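Local structure of endoribonuclease L-PSP/chorismate mutase-like domain-containing protein (Agrobacterium tumefaciens, 3D01) at residues V36-S41 against K89-G94; A76-A81 against S126-T131; Q87-A90 against D95-K98; V109-V112 against E117-L120; A147-P150 against V155-D158. The protein is of unknown function but belongs to the YjgF/chorismate mutase-like family and forms a trimer, consistent with a role in binding or processing small molecules. All blocks are in the same frame, centred on the assembly; numbering follows the deposited sequence.

Contact 1 (V36-S41 against K89-G94); sequences VPFTIS and KAALNG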
# COMPACT_ATOMS: atom_id res chain seq x y z
N VAL I 36 -3.54 -1.81 -15.59
CA VAL I 36 -4.37 -0.72 -16.01
C VAL I 36 -4.16 0.49 -15.09
O VAL I 36 -3.68 0.32 -13.96
CB VAL I 36 -5.83 -1.17 -16.07
CG1 VAL I 36 -6.01 -2.14 -17.23
CG2 VAL I 36 -6.26 -1.83 -14.76
N PRO I 37 -4.49 1.71 -15.57
CA PRO I 37 -4.32 2.90 -14.73
C PRO I 37 -5.20 2.95 -13.49
O PRO I 37 -4.85 3.60 -12.52
CB PRO I 37 -4.64 4.05 -15.69
CG PRO I 37 -4.52 3.49 -17.03
CD PRO I 37 -4.96 2.08 -16.91
N PHE I 38 -6.34 2.25 -13.53
CA PHE I 38 -7.23 2.19 -12.37
C PHE I 38 -8.15 0.99 -12.47
O PHE I 38 -8.37 0.44 -13.57
CB PHE I 38 -8.06 3.50 -12.27
CG PHE I 38 -8.90 3.80 -13.51
CD1 PHE I 38 -10.13 3.21 -13.67
CD2 PHE I 38 -8.42 4.64 -14.51
CE1 PHE I 38 -10.90 3.47 -14.84
CE2 PHE I 38 -9.16 4.90 -15.64
CZ PHE I 38 -10.41 4.31 -15.80
N THR I 39 -8.68 0.58 -11.33
CA THR I 39 -9.75 -0.42 -11.26
C THR I 39 -10.79 0.13 -10.31
O THR I 39 -10.50 1.03 -9.52
CB THR I 39 -9.28 -1.80 -10.73
OG1 THR I 39 -8.61 -1.65 -9.47
CG2 THR I 39 -8.37 -2.49 -11.71
N ILE I 40 -12.02 -0.40 -10.40
CA ILE I 40 -13.08 -0.01 -9.47
C ILE I 40 -13.63 -1.27 -8.86
O ILE I 40 -13.92 -2.22 -9.58
CB ILE I 40 -14.26 0.72 -10.17
CG1 ILE I 40 -13.84 2.08 -10.69
CG2 ILE I 40 -15.40 0.94 -9.21
CD1 ILE I 40 -14.73 2.61 -11.80
N SER I 41 -13.78 -1.28 -7.55
CA SER I 41 -14.48 -2.35 -6.87
C SER I 41 -15.53 -1.71 -5.94
O SER I 41 -15.20 -1.01 -4.99
CB SER I 41 -13.51 -3.24 -6.07
OG SER I 41 -14.23 -4.24 -5.35
N LYS I 89 -10.59 11.43 -13.30
CA LYS I 89 -11.50 12.06 -14.28
C LYS I 89 -11.92 11.07 -15.36
O LYS I 89 -13.12 10.97 -15.70
CB LYS I 89 -10.85 13.30 -14.91
CG LYS I 89 -11.82 14.07 -15.82
CD LYS I 89 -11.21 15.35 -16.33
CE LYS I 89 -12.15 16.02 -17.38
NZ LYS I 89 -11.52 17.16 -18.02
N ALA I 90 -10.94 10.35 -15.92
CA ALA I 90 -11.20 9.27 -16.88
C ALA I 90 -12.14 8.20 -16.32
O ALA I 90 -13.12 7.78 -16.99
CB ALA I 90 -9.88 8.66 -17.35
N ALA I 91 -11.86 7.77 -15.09
CA ALA I 91 -12.62 6.73 -14.42
C ALA I 91 -14.09 7.12 -14.22
O ALA I 91 -14.98 6.26 -14.23
CB ALA I 91 -11.98 6.43 -13.05
N LEU I 92 -14.32 8.41 -14.04
CA LEU I 92 -15.65 8.94 -13.72
C LEU I 92 -16.29 9.60 -14.93
O LEU I 92 -17.23 10.40 -14.78
CB LEU I 92 -15.53 9.95 -12.57
CG LEU I 92 -15.00 9.41 -11.22
CD1 LEU I 92 -14.83 10.54 -10.24
CD2 LEU I 92 -15.90 8.34 -10.66
N ASN I 93 -15.78 9.27 -16.11
CA ASN I 93 -16.34 9.72 -17.39
C ASN I 93 -16.41 11.25 -17.52
O ASN I 93 -17.38 11.80 -18.05
CB ASN I 93 -17.72 9.07 -17.60
CG ASN I 93 -17.65 7.54 -17.66
OD1 ASN I 93 -18.28 6.85 -16.85
ND2 ASN I 93 -16.87 7.02 -18.60
N GLY I 94 -15.38 11.93 -17.01
CA GLY I 94 -15.26 13.37 -17.13
C GLY I 94 -15.61 14.18 -15.90
O GLY I 94 -15.40 15.39 -15.86

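Contact 2 (A76-A81 against S126-T131); sequences AAELCA and SNLIAT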
# COMPACT_ATOMS: atom_id res chain seq x y z
N ALA I 76 7.30 17.65 -8.07
CA ALA I 76 7.07 16.27 -8.48
C ALA I 76 5.79 15.66 -7.88
O ALA I 76 4.99 15.06 -8.59
CB ALA I 76 8.30 15.37 -8.16
N ALA I 77 5.60 15.84 -6.57
CA ALA I 77 4.44 15.28 -5.87
C ALA I 77 3.12 15.88 -6.45
O ALA I 77 2.14 15.17 -6.72
CB ALA I 77 4.56 15.55 -4.38
N GLU I 78 3.15 17.18 -6.69
CA GLU I 78 2.03 17.92 -7.32
C GLU I 78 1.68 17.32 -8.66
O GLU I 78 0.51 17.04 -8.94
CB GLU I 78 2.39 19.39 -7.50
CG GLU I 78 2.37 20.24 -6.21
CD GLU I 78 2.93 21.66 -6.38
OE1 GLU I 78 3.75 21.94 -7.28
OE2 GLU I 78 2.53 22.53 -5.57
N LEU I 79 2.71 17.07 -9.49
CA LEU I 79 2.52 16.44 -10.80
C LEU I 79 1.94 15.02 -10.71
O LEU I 79 1.04 14.64 -11.47
CB LEU I 79 3.81 16.47 -11.61
CG LEU I 79 4.24 17.82 -12.20
CD1 LEU I 79 5.60 17.68 -12.84
CD2 LEU I 79 3.19 18.42 -13.17
N CYS I 80 2.44 14.22 -9.76
CA CYS I 80 1.88 12.91 -9.48
C CYS I 80 0.39 13.06 -9.18
O CYS I 80 -0.42 12.31 -9.71
CB CYS I 80 2.59 12.24 -8.30
SG CYS I 80 4.29 11.77 -8.65
N ALA I 81 0.07 14.01 -8.32
CA ALA I 81 -1.33 14.29 -7.92
C ALA I 81 -2.18 14.71 -9.09
O ALA I 81 -3.32 14.30 -9.19
CB ALA I 81 -1.36 15.37 -6.83
N SER I 126 -0.66 16.37 -1.23
CA SER I 126 -1.78 16.50 -0.30
C SER I 126 -2.40 17.89 -0.36
O SER I 126 -3.63 18.02 -0.38
CB SER I 126 -1.36 16.17 1.13
OG SER I 126 -0.88 14.86 1.24
N ASN I 127 -1.56 18.92 -0.37
CA ASN I 127 -2.03 20.31 -0.40
C ASN I 127 -2.80 20.62 -1.69
O ASN I 127 -3.87 21.28 -1.68
CB ASN I 127 -0.84 21.25 -0.26
CG ASN I 127 -0.22 21.25 1.13
OD1 ASN I 127 -0.80 20.76 2.11
ND2 ASN I 127 0.97 21.82 1.23
N LEU I 128 -2.30 20.11 -2.79
CA LEU I 128 -2.90 20.33 -4.09
C LEU I 128 -4.27 19.65 -4.13
O LEU I 128 -5.27 20.26 -4.50
CB LEU I 128 -1.96 19.84 -5.24
CG LEU I 128 -2.51 20.01 -6.66
CD1 LEU I 128 -1.40 20.15 -7.71
CD2 LEU I 128 -3.51 18.90 -7.07
N ILE I 129 -4.32 18.39 -3.72
CA ILE I 129 -5.58 17.63 -3.71
C ILE I 129 -6.65 18.21 -2.77
O ILE I 129 -7.81 18.33 -3.17
CB ILE I 129 -5.32 16.16 -3.36
CG1 ILE I 129 -4.56 15.51 -4.52
CG2 ILE I 129 -6.64 15.46 -3.01
CD1 ILE I 129 -4.09 14.12 -4.25
N ALA I 130 -6.27 18.54 -1.53
CA ALA I 130 -7.19 19.17 -0.58
C ALA I 130 -7.68 20.54 -1.08
O ALA I 130 -8.89 20.85 -0.92
CB ALA I 130 -6.56 19.29 0.78
N THR I 131 -6.79 21.33 -1.70
CA THR I 131 -7.17 22.64 -2.27
C THR I 131 -8.22 22.57 -3.37
O THR I 131 -9.20 23.31 -3.33
CB THR I 131 -5.94 23.43 -2.78
OG1 THR I 131 -5.06 23.64 -1.68
CG2 THR I 131 -6.35 24.79 -3.38

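Contact 3 (Q87-A90 against D95-K98); sequences QVKA and DLSK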
# COMPACT_ATOMS: atom_id res chain seq x y z
N GLN I 87 -6.50 10.46 -14.05
CA GLN I 87 -7.03 9.09 -14.11
C GLN I 87 -8.41 9.00 -13.48
O GLN I 87 -9.28 8.28 -13.96
CB GLN I 87 -6.09 8.12 -13.38
CG GLN I 87 -4.69 8.05 -14.01
CD GLN I 87 -4.64 7.55 -15.43
OE1 GLN I 87 -5.61 7.00 -15.98
NE2 GLN I 87 -3.48 7.70 -16.04
N VAL I 88 -8.61 9.71 -12.38
CA VAL I 88 -9.90 9.71 -11.72
C VAL I 88 -10.94 10.33 -12.65
O VAL I 88 -12.04 9.82 -12.76
CB VAL I 88 -9.88 10.49 -10.39
CG1 VAL I 88 -11.27 10.49 -9.79
CG2 VAL I 88 -8.85 9.89 -9.39
N LYS I 89 -10.59 11.43 -13.30
CA LYS I 89 -11.50 12.06 -14.28
C LYS I 89 -11.92 11.07 -15.36
O LYS I 89 -13.12 10.97 -15.70
CB LYS I 89 -10.85 13.30 -14.91
CG LYS I 89 -11.82 14.07 -15.82
CD LYS I 89 -11.21 15.35 -16.33
CE LYS I 89 -12.15 16.02 -17.38
NZ LYS I 89 -11.52 17.16 -18.02
N ALA I 90 -10.94 10.35 -15.92
CA ALA I 90 -11.20 9.27 -16.88
C ALA I 90 -12.14 8.20 -16.32
O ALA I 90 -13.12 7.78 -16.99
CB ALA I 90 -9.88 8.66 -17.35
N ASP I 95 -16.12 13.49 -14.87
CA ASP I 95 -16.73 14.13 -13.71
C ASP I 95 -15.95 13.96 -12.40
O ASP I 95 -16.22 13.04 -11.63
CB ASP I 95 -18.12 13.50 -13.52
CG ASP I 95 -19.26 14.45 -13.78
OD1 ASP I 95 -19.20 15.27 -14.73
OD2 ASP I 95 -20.25 14.31 -13.01
N LEU I 96 -15.03 14.88 -12.12
CA LEU I 96 -14.33 14.93 -10.82
C LEU I 96 -15.25 15.27 -9.62
O LEU I 96 -14.86 15.11 -8.46
CB LEU I 96 -13.14 15.89 -10.87
CG LEU I 96 -11.88 15.37 -11.57
CD1 LEU I 96 -10.84 16.50 -11.76
CD2 LEU I 96 -11.27 14.20 -10.76
N SER I 97 -16.46 15.72 -9.91
CA SER I 97 -17.44 15.99 -8.87
C SER I 97 -18.04 14.71 -8.29
O SER I 97 -18.69 14.74 -7.24
CB SER I 97 -18.56 16.88 -9.43
OG SER I 97 -19.07 16.33 -10.63
N LYS I 98 -17.82 13.58 -8.97
CA LYS I 98 -18.28 12.29 -8.48
C LYS I 98 -17.28 11.64 -7.50
O LYS I 98 -17.52 10.54 -7.02
CB LYS I 98 -18.61 11.36 -9.64
CG LYS I 98 -19.90 11.77 -10.40
CD LYS I 98 -20.01 11.07 -11.74
CE LYS I 98 -21.31 11.50 -12.51
NZ LYS I 98 -21.07 11.71 -13.98

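Contact 4 (V109-V112 against E117-L120); sequences VASV and EQHL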
# COMPACT_ATOMS: atom_id res chain seq x y z
N VAL I 109 8.82 8.34 -2.19
CA VAL I 109 9.81 9.37 -2.52
C VAL I 109 11.22 8.74 -2.66
O VAL I 109 11.74 8.18 -1.69
CB VAL I 109 9.85 10.45 -1.42
CG1 VAL I 109 10.86 11.55 -1.78
CG2 VAL I 109 8.43 10.99 -1.13
N ALA I 110 11.81 8.85 -3.84
CA ALA I 110 13.14 8.27 -4.10
C ALA I 110 14.11 9.12 -3.27
O ALA I 110 14.15 10.37 -3.40
CB ALA I 110 13.48 8.27 -5.63
N SER I 111 14.81 8.47 -2.33
CA SER I 111 15.53 9.20 -1.28
C SER I 111 16.91 8.64 -1.03
O SER I 111 17.08 7.42 -1.01
CB SER I 111 14.78 9.13 0.08
OG SER I 111 13.45 9.58 0.00
N VAL I 112 17.87 9.52 -0.75
CA VAL I 112 19.10 9.05 -0.10
C VAL I 112 18.75 8.80 1.37
O VAL I 112 17.80 9.35 1.90
CB VAL I 112 20.32 10.01 -0.23
CG1 VAL I 112 20.80 10.19 -1.70
CG2 VAL I 112 20.05 11.41 0.42
N GLU I 117 12.62 13.99 5.00
CA GLU I 117 11.48 14.92 4.90
C GLU I 117 10.53 14.49 3.80
O GLU I 117 9.93 15.32 3.09
CB GLU I 117 11.99 16.35 4.71
CG GLU I 117 12.69 16.87 5.94
CD GLU I 117 13.41 18.17 5.68
OE1 GLU I 117 14.15 18.30 4.70
OE2 GLU I 117 13.30 19.05 6.53
N GLN I 118 10.31 13.19 3.71
CA GLN I 118 9.36 12.66 2.74
C GLN I 118 7.93 13.19 2.98
O GLN I 118 7.17 13.35 2.04
CB GLN I 118 9.35 11.14 2.71
CG GLN I 118 10.65 10.49 2.25
CD GLN I 118 11.67 10.29 3.35
OE1 GLN I 118 11.44 10.67 4.51
NE2 GLN I 118 12.80 9.65 3.00
N HIS I 119 7.58 13.44 4.23
CA HIS I 119 6.27 14.06 4.57
C HIS I 119 6.13 15.43 3.91
O HIS I 119 5.07 15.76 3.36
CB HIS I 119 6.05 14.15 6.08
CG HIS I 119 7.15 14.87 6.80
ND1 HIS I 119 8.45 14.41 6.83
CD2 HIS I 119 7.13 16.00 7.54
CE1 HIS I 119 9.19 15.24 7.55
NE2 HIS I 119 8.41 16.22 7.97
N LEU I 120 7.19 16.23 3.92
CA LEU I 120 7.16 17.54 3.29
C LEU I 120 7.01 17.42 1.78
O LEU I 120 6.34 18.26 1.12
CB LEU I 120 8.44 18.29 3.62
CG LEU I 120 8.64 18.54 5.11
CD1 LEU I 120 9.81 19.52 5.29
CD2 LEU I 120 7.36 19.02 5.76

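Contact 5 (A147-P150 against V155-D158); sequences ASLP and VEID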
# COMPACT_ATOMS: atom_id res chain seq x y z
N ALA I 147 14.45 3.38 -2.50
CA ALA I 147 15.81 3.35 -3.03
C ALA I 147 15.84 4.00 -4.43
O ALA I 147 16.80 4.66 -4.79
CB ALA I 147 16.30 1.89 -3.09
N SER I 148 14.78 3.81 -5.22
CA SER I 148 14.67 4.32 -6.57
C SER I 148 13.27 4.01 -7.07
O SER I 148 12.55 3.24 -6.42
CB SER I 148 15.71 3.69 -7.50
OG SER I 148 15.84 2.31 -7.29
N LEU I 149 12.92 4.58 -8.23
CA LEU I 149 11.58 4.44 -8.81
C LEU I 149 11.68 4.28 -10.32
O LEU I 149 12.67 4.67 -10.92
CB LEU I 149 10.70 5.65 -8.47
CG LEU I 149 10.31 5.86 -7.01
CD1 LEU I 149 9.65 7.25 -6.83
CD2 LEU I 149 9.42 4.75 -6.53
N PRO I 150 10.62 3.69 -10.93
CA PRO I 150 10.56 3.60 -12.40
C PRO I 150 10.90 4.92 -13.12
O PRO I 150 10.44 6.02 -12.71
CB PRO I 150 9.12 3.18 -12.67
CG PRO I 150 8.73 2.39 -11.44
CD PRO I 150 9.44 3.05 -10.30
N VAL I 155 9.33 10.85 -7.38
CA VAL I 155 8.16 10.54 -6.57
C VAL I 155 7.17 9.71 -7.42
O VAL I 155 7.08 9.90 -8.65
CB VAL I 155 7.42 11.85 -6.08
CG1 VAL I 155 6.20 11.48 -5.15
CG2 VAL I 155 8.40 12.86 -5.46
N GLU I 156 6.49 8.80 -6.75
CA GLU I 156 5.37 8.06 -7.32
C GLU I 156 4.27 7.98 -6.24
O GLU I 156 4.55 7.79 -5.03
CB GLU I 156 5.81 6.65 -7.70
CG GLU I 156 4.71 5.76 -8.21
CD GLU I 156 5.18 4.28 -8.38
OE1 GLU I 156 6.38 4.03 -8.54
OE2 GLU I 156 4.33 3.36 -8.34
N ILE I 157 3.04 8.12 -6.67
CA ILE I 157 1.93 8.24 -5.72
C ILE I 157 0.74 7.49 -6.29
O ILE I 157 0.35 7.74 -7.43
CB ILE I 157 1.50 9.72 -5.43
CG1 ILE I 157 2.66 10.64 -5.00
CG2 ILE I 157 0.39 9.76 -4.33
CD1 ILE I 157 2.21 12.07 -4.56
N ASP I 158 0.20 6.56 -5.49
CA ASP I 158 -1.03 5.87 -5.85
C ASP I 158 -2.16 6.37 -4.93
O ASP I 158 -1.94 7.18 -4.00
CB ASP I 158 -0.86 4.35 -5.87
CG ASP I 158 -0.74 3.70 -4.51
OD1 ASP I 158 -1.16 4.28 -3.46
OD2 ASP I 158 -0.21 2.57 -4.50

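Contact 1 (V36-S41 against K89-G94)
F38 turns the flat of its ring against A91 at the end of helix 70-91, and this one CH-pi interaction of methyl on ring carries most of the contact. The methyl carbon A91 CB sits 3.7 Å from the centroid of the F38 ring, only 14° off the ring normal, a clear CH-pi geometry over the face. The ring reaches past the methyl to the backbone as well, F38 CZ lying 3.6 Å from A91 CA. What brings the ring into place is its first torsion: CG stands between the backbone N and the carbonyl carbon (chi1 58°), the crowded position, and the ring lies with its face against the helix. A90 approaches the same ring obliquely, A90 CB coming within 4.2 Å of F38 CE2. Farther along the strand I40 also points at the helix, but its tip CD1 only brushes A91 O at 4.4 Å.

The contact illustrates how a short strand of the YjgF-like fold, 38-41, paired antiparallel with 44-54, closes over a helix terminus that is itself neatly finished. N93, with positive phi (58°), is the C-prime residue of a Schellman motif, in which G94 N bonds to K89 O at 2.8 Å and N93 N to A90 O at 3.2 Å. L45 of strand 44-54 packs against F38, I40 and A91 alike. T39, between F38 and I40, points away from the helix, and its OG1 hydrogen-bonds I103 O of the second subunit, while S41 OG bonds E162 of that subunit.

Contact 2 (A76-A81 against S126-T131)
L128 reaches across from helix 118-133 to E78 and A81 of helix 70-91. CB leaves the helix in the direction of its neighbour. The next bond sets CG anti to the backbone N (chi1 179°), which carries the isobutyl group into the gap between the helices, where its two methyls part company. CD1 settles beside E78, 3.9 Å from E78 CB and equally near E78 O, while the more distant E78 CG lies 4.1 Å away. CD2 turns instead to the small residue one turn further on, meeting A81 CB at 4.1 Å. That alanine methyl is approached a second time, by I129, whose CG1 lies 3.9 Å from A81 CB with CD1 close behind. A81 is thus received between two branched side chains, and E78 contributes its aliphatic base only, its carboxylate being in a salt bridge with R75. L18 and L21 of helix 3-21 also pack on L128. The short helical segments run in broadly the same direction, 42° apart, and their axes approach to 9.0 Å, with A81 among the residues between them. This is the buried pairing of two helices on one side of the sheet that characterises the chorismate mutase-like α+β fold.

Contact 3 (Q87-A90 against D95-K98)
A salt bridge of 2.9 Å between K98 NZ and D95 OD2, weak as a hydrogen bond, spans the turn whose D95 and L96 lie against V88 and K89 of helix 70-91. The turn is tightened by its backbone too, K98 N donating to D95 O at 3.2 Å, at the start of the 3-10 segment 96-98. Across the contact the interaction is apolar and centres on one leucine. L96 has CG anti to its own carbonyl carbon (chi1 -78°), a setting that swings the end of the side chain back to the helix it has just left. Its CD2 methyl comes down on the helix at two neighbouring points, lying 3.8 Å from V88 CG1 and at the same distance from K89 N. The side chains of V88 and L96 meet at about a right angle, with V88 CG1 the nearer branch of the valine. L96 CG, nearer the backbone, lies 4.1 Å from K89 CB. Beyond CB the lysine runs extended and away from the turn, its NZ forming a salt bridge with E15 of helix 3-21. The same helix packs on the turn through I14 against L96, and S97 OG hydrogen-bonds S11. Here L96 folds back on the end of helix 70-91 in the short connection to strand 99-110, part of the α+β fold of the YjgF-like family.

Contact 4 (V109-V112 against E117-L120)
E117 occupies the N-cap position of helix 118-133 and leads directly into Q118, the residue that touches V109 and S111. The first carbons of Q118 lie against valine: CB is 4.0 Å from V109 CG2, and CG is 3.8 Å from V109 CB. At CG the chain then bends (chi2 86°), which turns the amide from the valine to the serine. Q118 NE2 donates to S111 OG at 3.1 Å, with an N-H...O angle of 157° and the hydroxyl tilted 16° out of the amide plane. NE2 also makes weak hydrogen bonds to F115 O and to S148 OG of the third subunit. H119, next in sequence, points away from the strand, and its ring stacks on F151 of that subunit. L120 N bonds weakly to E117 O in the first turn. The contact joins the strand and helix of the β-α-β unit 99-110, 118-133, 140-146. Because S111 OG gives its hydrogen to V109 O at 2.8 Å, from well above that carbonyl's plane, it meets the glutamine as an acceptor; the buried hydroxyl is used in both senses and helps fix which end of the amide faces it.

Contact 5 (A147-P150 against V155-D158)
L149 lays one methyl over the peptide that joins V155 to E156, and the other beside the glutamate's carboxylate. Its CG is anti to its own carbonyl carbon (chi1 -66°), which directs the side chain from the loop onto the start of strand 155-163. There the branches separate: CD1 rests 3.5 Å from E156 N and as close to V155 C, whereas L149 CD2 lies 3.7 Å from E156 OE1.

The glutamate answers with a fully stretched chain. With CG anti to the backbone N (chi1 176°) and the next torsion also extended, E156 leaves the strand on the loop side and carries its carboxylate obliquely across L149 to the proline ring. E156 OE1 comes within 3.7 Å of P150 CD, the two side chains meeting at about a right angle. Nearer the strand, E156 CB is 4.0 Å from L149 CD1, so the leucine is met at both the root and the end of the glutamate.

V155 takes part only through its backbone; its side chain points away, to helices 70-91 and 118-133. The contact also faces the second subunit, where S148 OG bonds V112 O, P150 packs on Q118, and E156 OE2 has a weak hydrogen bond from A143 N. The intervening loop includes N152, which with T61 and D67 lines the pocket for the bound polyether. Such a loop, folded back on a sheet strand at a subunit boundary, is consistent with the intersubunit clefts of trimeric YjgF proteins.

Helix 70-91 runs through contacts 1, 2 and 3. Its end serves contacts 1 and 3, whose centres are 7 Å apart and which share K89 and A90; its middle serves contact 2, 18 Å from contact 1 between centres. Along the chain contact 1 opens first, its segments alternating with those of contact 2; contacts 3 and 4 nest within the loop closed by contact 2, and contact 5 comes last. Contacts 4 and 5, centres 10 Å apart, lie across the chain's centre from contact 3, on neighbouring strands 99-110 and 155-163. Contact 2 touches contact 5 where C80 packs on I157, joining helix layer to sheet. In the trimer, contact 4 of one subunit borders contact 5 of another.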